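Local structure of member of s1p family of ribosomal proteins (Pyrococcus furiosus, 5YH1) at residues V29-L34 / A233-Q238; I260-F265 / F338-P343; E398-A403 / K424-A429. The protein probably acts on nucleic acids as a manganese-dependent exonuclease of the DHH family, this chain being the DHH-domain part of a longer protein. All blocks are in the same frame, centred on the assembly; numbering follows the deposited sequence.

Interaction 1 of 3, residues V29-L34 / A233-Q238; sequences VKSEVL and APEFYQ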
loop_
_atom_site.group_PDB
_atom_site.type_symbol
_atom_site.label_atom_id
_atom_site.label_comp_id
_atom_site.label_asym_id
_atom_site.label_seq_id
_atom_site.Cartn_x
_atom_site.Cartn_y
_atom_site.Cartn_z
ATOM N N VAL A 29 27.678 -21.180 23.545
ATOM C CA VAL A 29 28.108 -22.440 22.959
ATOM C C VAL A 29 29.604 -22.352 22.662
ATOM O O VAL A 29 30.159 -21.249 22.652
ATOM C CB VAL A 29 27.378 -22.703 21.626
ATOM C CG1 VAL A 29 25.871 -22.743 21.840
ATOM C CG2 VAL A 29 27.734 -21.641 20.591
ATOM N N LYS A 30 30.236 -23.498 22.390
ATOM C CA LYS A 30 31.626 -23.538 21.926
ATOM C C LYS A 30 31.660 -23.351 20.421
ATOM O O LYS A 30 30.909 -24.005 19.697
ATOM C CB LYS A 30 32.315 -24.876 22.262
ATOM C CG LYS A 30 32.067 -25.407 23.670
ATOM C CD LYS A 30 33.340 -25.981 24.297
ATOM C CE LYS A 30 33.048 -27.059 25.340
ATOM N NZ LYS A 30 32.965 -28.416 24.727
ATOM N N SER A 31 32.549 -22.482 19.947
ATOM C CA SER A 31 32.608 -22.139 18.534
ATOM C C SER A 31 33.870 -21.338 18.227
ATOM O O SER A 31 34.045 -20.237 18.743
ATOM C CB SER A 31 31.386 -21.288 18.147
ATOM O OG SER A 31 31.485 -20.812 16.810
ATOM N N GLU A 32 34.733 -21.880 17.379
ATOM C CA GLU A 32 35.914 -21.148 16.934
ATOM C C GLU A 32 35.526 -19.953 16.058
ATOM O O GLU A 32 36.210 -18.927 16.051
ATOM C CB GLU A 32 36.872 -22.082 16.188
ATOM C CG GLU A 32 37.618 -23.035 17.113
ATOM C CD GLU A 32 38.589 -22.303 18.027
ATOM O OE1 GLU A 32 39.619 -21.799 17.521
ATOM O OE2 GLU A 32 38.317 -22.221 19.248
ATOM N N VAL A 33 34.422 -20.090 15.331
ATOM C CA VAL A 33 33.912 -19.000 14.501
ATOM C C VAL A 33 33.519 -17.804 15.374
ATOM O O VAL A 33 33.971 -16.689 15.136
ATOM C CB VAL A 33 32.757 -19.465 13.602
ATOM C CG1 VAL A 33 32.147 -18.289 12.848
ATOM C CG2 VAL A 33 33.275 -20.503 12.613
ATOM N N LEU A 34 32.724 -18.037 16.410
ATOM C CA LEU A 34 32.347 -16.955 17.312
ATOM C C LEU A 34 33.572 -16.332 17.971
ATOM O O LEU A 34 33.659 -15.100 18.065
ATOM C CB LEU A 34 31.374 -17.428 18.376
ATOM C CG LEU A 34 29.949 -17.666 17.875
ATOM C CD1 LEU A 34 29.119 -18.331 18.953
ATOM C CD2 LEU A 34 29.290 -16.363 17.423
ATOM N N ALA A 233 24.656 -26.564 11.739
ATOM C CA ALA A 233 25.934 -26.205 12.359
ATOM C C ALA A 233 26.116 -26.904 13.706
ATOM O O ALA A 233 25.162 -27.042 14.456
ATOM C CB ALA A 233 26.024 -24.700 12.564
ATOM N N PRO A 234 27.353 -27.300 14.041
ATOM C CA PRO A 234 27.644 -27.791 15.390
ATOM C C PRO A 234 27.189 -26.832 16.491
ATOM O O PRO A 234 26.756 -27.276 17.548
ATOM C CB PRO A 234 29.166 -27.923 15.386
ATOM C CG PRO A 234 29.488 -28.248 13.977
ATOM C CD PRO A 234 28.512 -27.448 13.148
ATOM N N GLU A 235 27.277 -25.527 16.234
ATOM C CA GLU A 235 26.750 -24.527 17.165
ATOM C C GLU A 235 25.252 -24.705 17.398
ATOM O O GLU A 235 24.776 -24.511 18.514
ATOM C CB GLU A 235 27.011 -23.099 16.653
ATOM C CG GLU A 235 28.477 -22.677 16.646
ATOM C CD GLU A 235 29.205 -22.963 15.353
ATOM O OE1 GLU A 235 30.286 -22.382 15.169
ATOM O OE2 GLU A 235 28.729 -23.747 14.517
ATOM N N PHE A 236 24.519 -25.068 16.346
ATOM C CA PHE A 236 23.055 -25.172 16.414
ATOM C C PHE A 236 22.671 -26.290 17.382
ATOM O O PHE A 236 21.797 -26.123 18.239
ATOM C CB PHE A 236 22.466 -25.406 15.011
ATOM C CG PHE A 236 21.002 -25.775 14.992
ATOM C CD1 PHE A 236 20.036 -24.901 15.476
ATOM C CD2 PHE A 236 20.585 -26.984 14.440
ATOM C CE1 PHE A 236 18.690 -25.230 15.437
ATOM C CE2 PHE A 236 19.230 -27.324 14.395
ATOM C CZ PHE A 236 18.282 -26.443 14.900
ATOM N N TYR A 237 23.369 -27.412 17.269
ATOM C CA TYR A 237 23.037 -28.586 18.070
ATOM C C TYR A 237 23.315 -28.334 19.542
ATOM O O TYR A 237 22.636 -28.888 20.388
ATOM C CB TYR A 237 23.731 -29.835 17.508
ATOM C CG TYR A 237 23.243 -30.126 16.100
ATOM C CD1 TYR A 237 21.921 -30.523 15.869
ATOM C CD2 TYR A 237 24.071 -29.956 15.002
ATOM C CE1 TYR A 237 21.451 -30.768 14.581
ATOM C CE2 TYR A 237 23.608 -30.202 13.707
ATOM C CZ TYR A 237 22.299 -30.608 13.510
ATOM O OH TYR A 237 21.839 -30.852 12.231
ATOM N N GLN A 238 24.257 -27.438 19.847
ATOM C CA GLN A 238 24.420 -26.950 21.221
ATOM C C GLN A 238 23.298 -25.985 21.610
ATOM O O GLN A 238 22.752 -26.074 22.714
ATOM C CB GLN A 238 25.768 -26.249 21.401
ATOM C CG GLN A 238 26.992 -27.138 21.187
ATOM C CD GLN A 238 28.286 -26.342 21.253
ATOM O OE1 GLN A 238 28.687 -25.869 22.323
ATOM N NE2 GLN A 238 28.939 -26.179 20.115
#

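Interaction 2 of 3, residues I260-F265 / F338-P343; sequences IDHEAF and FEYPSP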
loop_
_atom_site.group_PDB
_atom_site.type_symbol
_atom_site.label_atom_id
_atom_site.label_comp_id
_atom_site.label_asym_id
_atom_site.label_seq_id
_atom_site.Cartn_x
_atom_site.Cartn_y
_atom_site.Cartn_z
ATOM N N ILE A 260 5.607 -18.254 12.680
ATOM C CA ILE A 260 6.184 -16.921 12.443
ATOM C C ILE A 260 6.128 -16.540 10.963
ATOM O O ILE A 260 5.679 -15.438 10.621
ATOM C CB ILE A 260 7.628 -16.815 12.956
ATOM C CG1 ILE A 260 7.638 -16.851 14.490
ATOM C CG2 ILE A 260 8.273 -15.525 12.465
ATOM C CD1 ILE A 260 8.998 -17.129 15.092
ATOM N N ASP A 261 6.567 -17.449 10.095
ATOM C CA ASP A 261 6.606 -17.184 8.654
ATOM C C ASP A 261 5.195 -16.987 8.071
ATOM O O ASP A 261 5.019 -16.233 7.113
ATOM C CB ASP A 261 7.336 -18.303 7.899
ATOM C CG ASP A 261 8.834 -18.375 8.232
ATOM O OD1 ASP A 261 9.439 -17.367 8.656
ATOM O OD2 ASP A 261 9.419 -19.456 8.058
ATOM N N HIS A 262 4.205 -17.665 8.653
ATOM C CA HIS A 262 2.815 -17.532 8.228
ATOM C C HIS A 262 2.257 -16.179 8.675
ATOM O O HIS A 262 1.828 -15.384 7.854
ATOM C CB HIS A 262 1.976 -18.689 8.786
ATOM C CG HIS A 262 0.518 -18.594 8.475
ATOM N ND1 HIS A 262 -0.372 -17.912 9.277
ATOM C CD2 HIS A 262 -0.212 -19.121 7.465
ATOM C CE1 HIS A 262 -1.587 -18.017 8.768
ATOM N NE2 HIS A 262 -1.514 -18.743 7.668
ATOM N N GLU A 263 2.300 -15.910 9.976
ATOM C CA GLU A 263 1.814 -14.635 10.488
ATOM C C GLU A 263 2.514 -13.429 9.836
ATOM O O GLU A 263 1.857 -12.438 9.499
ATOM C CB GLU A 263 1.918 -14.559 12.021
ATOM C CG GLU A 263 1.119 -15.620 12.771
ATOM C CD GLU A 263 -0.358 -15.656 12.398
ATOM O OE1 GLU A 263 -0.738 -16.458 11.513
ATOM O OE2 GLU A 263 -1.147 -14.894 12.996
ATOM N N ALA A 264 3.829 -13.506 9.654
ATOM C CA ALA A 264 4.576 -12.377 9.075
ATOM C C ALA A 264 4.198 -12.106 7.618
ATOM O O ALA A 264 4.303 -10.975 7.151
ATOM C CB ALA A 264 6.080 -12.593 9.194
ATOM N N PHE A 265 3.792 -13.144 6.901
ATOM C CA PHE A 265 3.250 -12.987 5.559
ATOM C C PHE A 265 2.031 -12.056 5.571
ATOM O O PHE A 265 1.887 -11.207 4.698
ATOM C CB PHE A 265 2.878 -14.360 4.969
ATOM C CG PHE A 265 2.222 -14.285 3.616
ATOM C CD1 PHE A 265 2.986 -14.298 2.457
ATOM C CD2 PHE A 265 0.836 -14.206 3.501
ATOM C CE1 PHE A 265 2.382 -14.229 1.208
ATOM C CE2 PHE A 265 0.227 -14.121 2.256
ATOM C CZ PHE A 265 1.001 -14.134 1.110
ATOM N N PHE A 338 -1.168 -14.535 -5.059
ATOM C CA PHE A 338 -1.322 -13.580 -3.952
ATOM C C PHE A 338 -1.723 -14.171 -2.600
ATOM O O PHE A 338 -1.963 -13.427 -1.660
ATOM C CB PHE A 338 -2.279 -12.435 -4.326
ATOM C CG PHE A 338 -1.840 -11.648 -5.533
ATOM C CD1 PHE A 338 -0.643 -10.936 -5.515
ATOM C CD2 PHE A 338 -2.618 -11.618 -6.680
ATOM C CE1 PHE A 338 -0.228 -10.215 -6.623
ATOM C CE2 PHE A 338 -2.208 -10.898 -7.793
ATOM C CZ PHE A 338 -1.010 -10.195 -7.763
ATOM N N GLU A 339 -1.787 -15.488 -2.480
ATOM C CA GLU A 339 -2.180 -16.104 -1.219
ATOM C C GLU A 339 -1.007 -16.817 -0.584
ATOM O O GLU A 339 -0.030 -17.128 -1.251
ATOM C CB GLU A 339 -3.295 -17.114 -1.449
ATOM C CG GLU A 339 -4.621 -16.504 -1.855
ATOM C CD GLU A 339 -5.639 -17.570 -2.190
ATOM O OE1 GLU A 339 -5.772 -18.534 -1.407
ATOM O OE2 GLU A 339 -6.293 -17.456 -3.242
ATOM N N TYR A 340 -1.111 -17.075 0.713
ATOM C CA TYR A 340 -0.177 -17.967 1.369
ATOM C C TYR A 340 -0.389 -19.365 0.783
ATOM O O TYR A 340 -1.517 -19.826 0.713
ATOM C CB TYR A 340 -0.410 -17.989 2.872
ATOM C CG TYR A 340 0.511 -18.930 3.603
ATOM C CD1 TYR A 340 0.170 -20.263 3.771
ATOM C CD2 TYR A 340 1.733 -18.491 4.110
ATOM C CE1 TYR A 340 1.011 -21.138 4.432
ATOM C CE2 TYR A 340 2.580 -19.359 4.778
ATOM C CZ TYR A 340 2.214 -20.686 4.933
ATOM O OH TYR A 340 3.041 -21.571 5.588
ATOM N N PRO A 341 0.686 -20.055 0.377
ATOM C CA PRO A 341 2.091 -19.678 0.434
ATOM C C PRO A 341 2.586 -18.947 -0.816
ATOM O O PRO A 341 2.175 -19.272 -1.914
ATOM C CB PRO A 341 2.795 -21.030 0.565
ATOM C CG PRO A 341 1.922 -21.963 -0.203
ATOM C CD PRO A 341 0.519 -21.480 0.029
ATOM N N SER A 342 3.483 -17.981 -0.630
ATOM C CA SER A 342 4.185 -17.328 -1.741
ATOM C C SER A 342 4.915 -18.361 -2.625
ATOM O O SER A 342 5.155 -19.492 -2.196
ATOM C CB SER A 342 5.198 -16.316 -1.197
ATOM O OG SER A 342 6.311 -16.968 -0.572
ATOM N N PRO A 343 5.270 -17.977 -3.863
ATOM C CA PRO A 343 6.035 -18.874 -4.744
ATOM C C PRO A 343 7.303 -19.439 -4.102
ATOM O O PRO A 343 7.582 -20.630 -4.239
ATOM C CB PRO A 343 6.381 -17.978 -5.929
ATOM C CG PRO A 343 5.243 -17.010 -5.994
ATOM C CD PRO A 343 4.862 -16.741 -4.561
#

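Interaction 3 of 3, residues E398-A403 / K424-A429; sequences EKLPDA and KEVLEA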
loop_
_atom_site.group_PDB
_atom_site.type_symbol
_atom_site.label_atom_id
_atom_site.label_comp_id
_atom_site.label_asym_id
_atom_site.label_seq_id
_atom_site.Cartn_x
_atom_site.Cartn_y
_atom_site.Cartn_z
ATOM N N GLU A 398 25.370 -14.610 -20.296
ATOM C CA GLU A 398 26.298 -14.530 -21.420
ATOM C C GLU A 398 25.730 -15.168 -22.687
ATOM O O GLU A 398 25.938 -14.638 -23.776
ATOM C CB GLU A 398 27.651 -15.166 -21.057
ATOM C CG GLU A 398 28.610 -15.340 -22.237
ATOM C CD GLU A 398 29.980 -15.875 -21.829
ATOM O OE1 GLU A 398 30.615 -16.569 -22.659
ATOM O OE2 GLU A 398 30.430 -15.606 -20.686
ATOM N N LYS A 399 25.037 -16.300 -22.558
ATOM C CA LYS A 399 24.422 -16.962 -23.717
ATOM C C LYS A 399 23.201 -16.214 -24.250
ATOM O O LYS A 399 22.836 -16.394 -25.399
ATOM C CB LYS A 399 23.954 -18.378 -23.380
ATOM C CG LYS A 399 25.048 -19.409 -23.216
ATOM C CD LYS A 399 24.472 -20.819 -23.332
ATOM C CE LYS A 399 25.562 -21.853 -23.596
ATOM N NZ LYS A 399 26.438 -22.050 -22.409
ATOM N N LEU A 400 22.546 -15.429 -23.399
ATOM C CA LEU A 400 21.266 -14.790 -23.741
ATOM C C LEU A 400 21.294 -13.355 -23.244
ATOM O O LEU A 400 20.573 -13.003 -22.306
ATOM C CB LEU A 400 20.097 -15.549 -23.095
ATOM C CG LEU A 400 20.000 -17.042 -23.407
ATOM C CD1 LEU A 400 18.984 -17.730 -22.501
ATOM C CD2 LEU A 400 19.644 -17.261 -24.866
ATOM N N PRO A 401 22.147 -12.517 -23.862
ATOM C CA PRO A 401 22.346 -11.147 -23.363
ATOM C C PRO A 401 21.095 -10.255 -23.469
ATOM O O PRO A 401 20.942 -9.308 -22.696
ATOM C CB PRO A 401 23.507 -10.617 -24.228
ATOM C CG PRO A 401 23.538 -11.491 -25.447
ATOM C CD PRO A 401 22.978 -12.822 -25.046
ATOM N N ASP A 402 20.194 -10.592 -24.385
ATOM C CA ASP A 402 18.930 -9.865 -24.563
ATOM C C ASP A 402 17.769 -10.358 -23.676
ATOM O O ASP A 402 16.650 -9.872 -23.807
ATOM C CB ASP A 402 18.493 -9.976 -26.029
ATOM C CG ASP A 402 18.155 -11.399 -26.422
ATOM O OD1 ASP A 402 18.784 -12.340 -25.859
ATOM O OD2 ASP A 402 17.275 -11.591 -27.290
ATOM N N ALA A 403 18.007 -11.321 -22.788
ATOM C CA ALA A 403 16.906 -11.900 -22.006
ATOM C C ALA A 403 16.775 -11.319 -20.590
ATOM O O ALA A 403 15.917 -11.757 -19.821
ATOM C CB ALA A 403 17.049 -13.406 -21.946
ATOM N N LYS A 424 10.969 -19.208 -22.270
ATOM C CA LYS A 424 11.218 -20.510 -22.881
ATOM C C LYS A 424 12.727 -20.719 -23.100
ATOM O O LYS A 424 13.277 -21.745 -22.701
ATOM C CB LYS A 424 10.470 -20.595 -24.207
ATOM C CG LYS A 424 10.394 -21.969 -24.852
ATOM C CD LYS A 424 10.153 -21.816 -26.352
ATOM C CE LYS A 424 9.351 -22.961 -26.944
ATOM N NZ LYS A 424 10.090 -24.250 -26.900
ATOM N N GLU A 425 13.387 -19.732 -23.713
ATOM C CA GLU A 425 14.812 -19.827 -24.020
ATOM C C GLU A 425 15.671 -19.893 -22.754
ATOM O O GLU A 425 16.622 -20.663 -22.687
ATOM C CB GLU A 425 15.277 -18.649 -24.894
ATOM C CG GLU A 425 14.753 -18.661 -26.325
ATOM C CD GLU A 425 13.406 -17.961 -26.496
ATOM O OE1 GLU A 425 13.117 -17.534 -27.629
ATOM O OE2 GLU A 425 12.627 -17.822 -25.523
ATOM N N VAL A 426 15.346 -19.074 -21.762
ATOM C CA VAL A 426 16.097 -19.063 -20.514
ATOM C C VAL A 426 15.973 -20.403 -19.759
ATOM O O VAL A 426 16.974 -20.952 -19.287
ATOM C CB VAL A 426 15.660 -17.894 -19.609
ATOM C CG1 VAL A 426 16.294 -18.003 -18.232
ATOM C CG2 VAL A 426 16.043 -16.564 -20.241
ATOM N N LEU A 427 14.758 -20.933 -19.661
ATOM C CA LEU A 427 14.529 -22.156 -18.887
ATOM C C LEU A 427 15.021 -23.394 -19.611
ATOM O O LEU A 427 15.504 -24.317 -18.976
ATOM C CB LEU A 427 13.053 -22.311 -18.524
ATOM C CG LEU A 427 12.522 -21.212 -17.602
ATOM C CD1 LEU A 427 11.095 -21.537 -17.192
ATOM C CD2 LEU A 427 13.410 -21.012 -16.379
ATOM N N GLU A 428 14.903 -23.416 -20.932
ATOM C CA GLU A 428 15.512 -24.482 -21.709
ATOM C C GLU A 428 17.039 -24.445 -21.608
ATOM O O GLU A 428 17.674 -25.495 -21.530
ATOM C CB GLU A 428 15.051 -24.440 -23.162
ATOM C CG GLU A 428 13.623 -24.932 -23.326
ATOM C CD GLU A 428 13.152 -24.940 -24.767
ATOM O OE1 GLU A 428 13.885 -24.437 -25.648
ATOM O OE2 GLU A 428 12.037 -25.451 -25.011
ATOM N N ALA A 429 17.626 -23.251 -21.584
ATOM C CA ALA A 429 19.074 -23.134 -21.405
ATOM C C ALA A 429 19.470 -23.533 -19.985
ATOM O O ALA A 429 20.535 -24.112 -19.770
ATOM C CB ALA A 429 19.552 -21.724 -21.705
#

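Interaction 1 of 3, residues V29-L34 / A233-Q238
Ser-31 and Glu-235 join the starts of two helices in the DHH domain, 32-53 and 234-245. Ser-31 is the N-cap of the first, and its hydroxyl works in two directions. As acceptor it takes the N-H of Leu-34 in an almost straight capping bond (174°); as donor Ser-31 OG reaches Glu-235 OE1 at 2.6 Å, on the anti lone pair of that oxygen. The other carboxylate oxygen, OE2, bonds to the hydroxyl of Tyr-194, so both ends of this buried group are held.

A second set of hydrogen bonds runs from a side-chain amide to backbone. Extended beyond CG (chi2 175°), Gln-238 lays its amide along Lys-30 much as a neighbouring strand would: Gln-238 OE1 receives Lys-30 N at 2.8 Å, and its NE2 gives to Lys-30 O at 3.0 Å. With an alanine here the amide is gone, and Lys-30 N and O would probably both lose their mate, leaving the stretch before helix 32-53 less firmly held to helix 234-245.

Apolar packing backs the polar pairs. Val-29 CG2 lies 4.1 Å from Glu-235 CG, while its CG1 meets Gln-238 CB at 3.5 Å.

Interaction 2 of 3, residues I260-F265 / F338-P343
His-262 points the edge of its ring into the face of Tyr-340, a T-shaped pair with planes at 70° and centroids 4.7 Å apart. The touching atom is His-262 CD2, poised over the centre of the tyrosine ring and almost equally far from all six carbons, with Tyr-340 CZ at 3.8 Å. Pro-341 CB covers the centre of the opposite face, so the ring is sandwiched between an imidazole edge and the proline that follows it through a cis peptide bond.

Tyr-340 in turn offers its own edge to the face of Phe-265, with planes at 77°. Phe-265 CG is anti to the backbone N (chi1 176°), which sends the ring out from the helix against the backbone of the loop: Phe-265 CE2 comes to 3.6 Å from Tyr-340 N, and Tyr-340 CA sits over one face near the rim. The three rings make an aromatic cluster joining helix 250-267 to the loop that leads into helix 343-358.

Hydrogen bonds fix the rims. Tyr-340 OH bonds to Gln-304, and His-262 NE2 to Lys-303. His-262 ND1 gives to Glu-263 OE1 at 2.7 Å, in the imidazole plane; Glu-263 also forms a salt bridge with Arg-150 of a second subunit. With both nitrogens engaged, the imidazole is unlikely to flip, which would keep CD2-H, probably somewhat polarised, directed at the tyrosine pi cloud.

Interaction 3 of 3, residues E398-A403 / K424-A429
Asp-402 OD2, beside the point where Leu-400 and Ala-403 meet helix 423-435, has two partners: a salt bridge from Lys-422 and a weak hydrogen bond from His-314 of a third subunit. The turn carrying this carboxylate is drawn in by its own backbone as well, Ala-403 N bonding to Leu-400 O at 3.1 Å.

No hydrogen bond crosses between the segments; the contact is made by apolar side chains, and Leu-400 does most of it through one methyl. With CG anti to the carbonyl carbon (chi1 -55°) and the chain extended beyond it, Leu-400 CD1 is carried onto the helix backbone, 3.7 Å from Val-426 CA. Leu-400 CD1 also lies 3.8 Å from Glu-425 O, a carbonyl already taken up by the helical bond from Ala-429 N, and 4.1 Å from Ala-429 CB. It thus rests between residues one turn apart, where the small side chain of Ala-429 probably lets the methyl come close to the backbone.

These two segments belong to the C-terminal part of the chain, where helices 389-399 and 423-435 are linked through the antiparallel strands 406-409 and 413-417 of the six-stranded mixed sheet. Leu-400 is the first residue to leave helical geometry after helix 389-399, so the contact packs the exit of one helix on an early turn of the other.

Val-426 completes the seam. Val-426 CG2 touches Leu-400 CD1 at 3.9 Å and Ala-403 CB at 3.7 Å, while its side chain also packs on Val-405 and Phe-418.

In the fold
The three contacts follow one another along the chain without overlap. Interaction 1 lies in the neighbourhood of the manganese site: the side chain of Val-33 is about 9 Å from that of the metal ligand His-163, and that of Glu-235 about 14 Å from the ion. Helix 234-245 is followed directly by helix 250-267, which leads to interaction 2; there Asp-261 bonds Thr-66, beside the ligand Asp-67. The two contacts have centres 30 Å apart and nearest atoms about 13 Å apart. Interaction 2 joins that helix to the C-terminal part of the chain, where interaction 3 lies another 30 Å on, centre to centre. Interactions 1 and 3 are the most separated, at 42 Å between centres, and interaction 3 is remote from the metal.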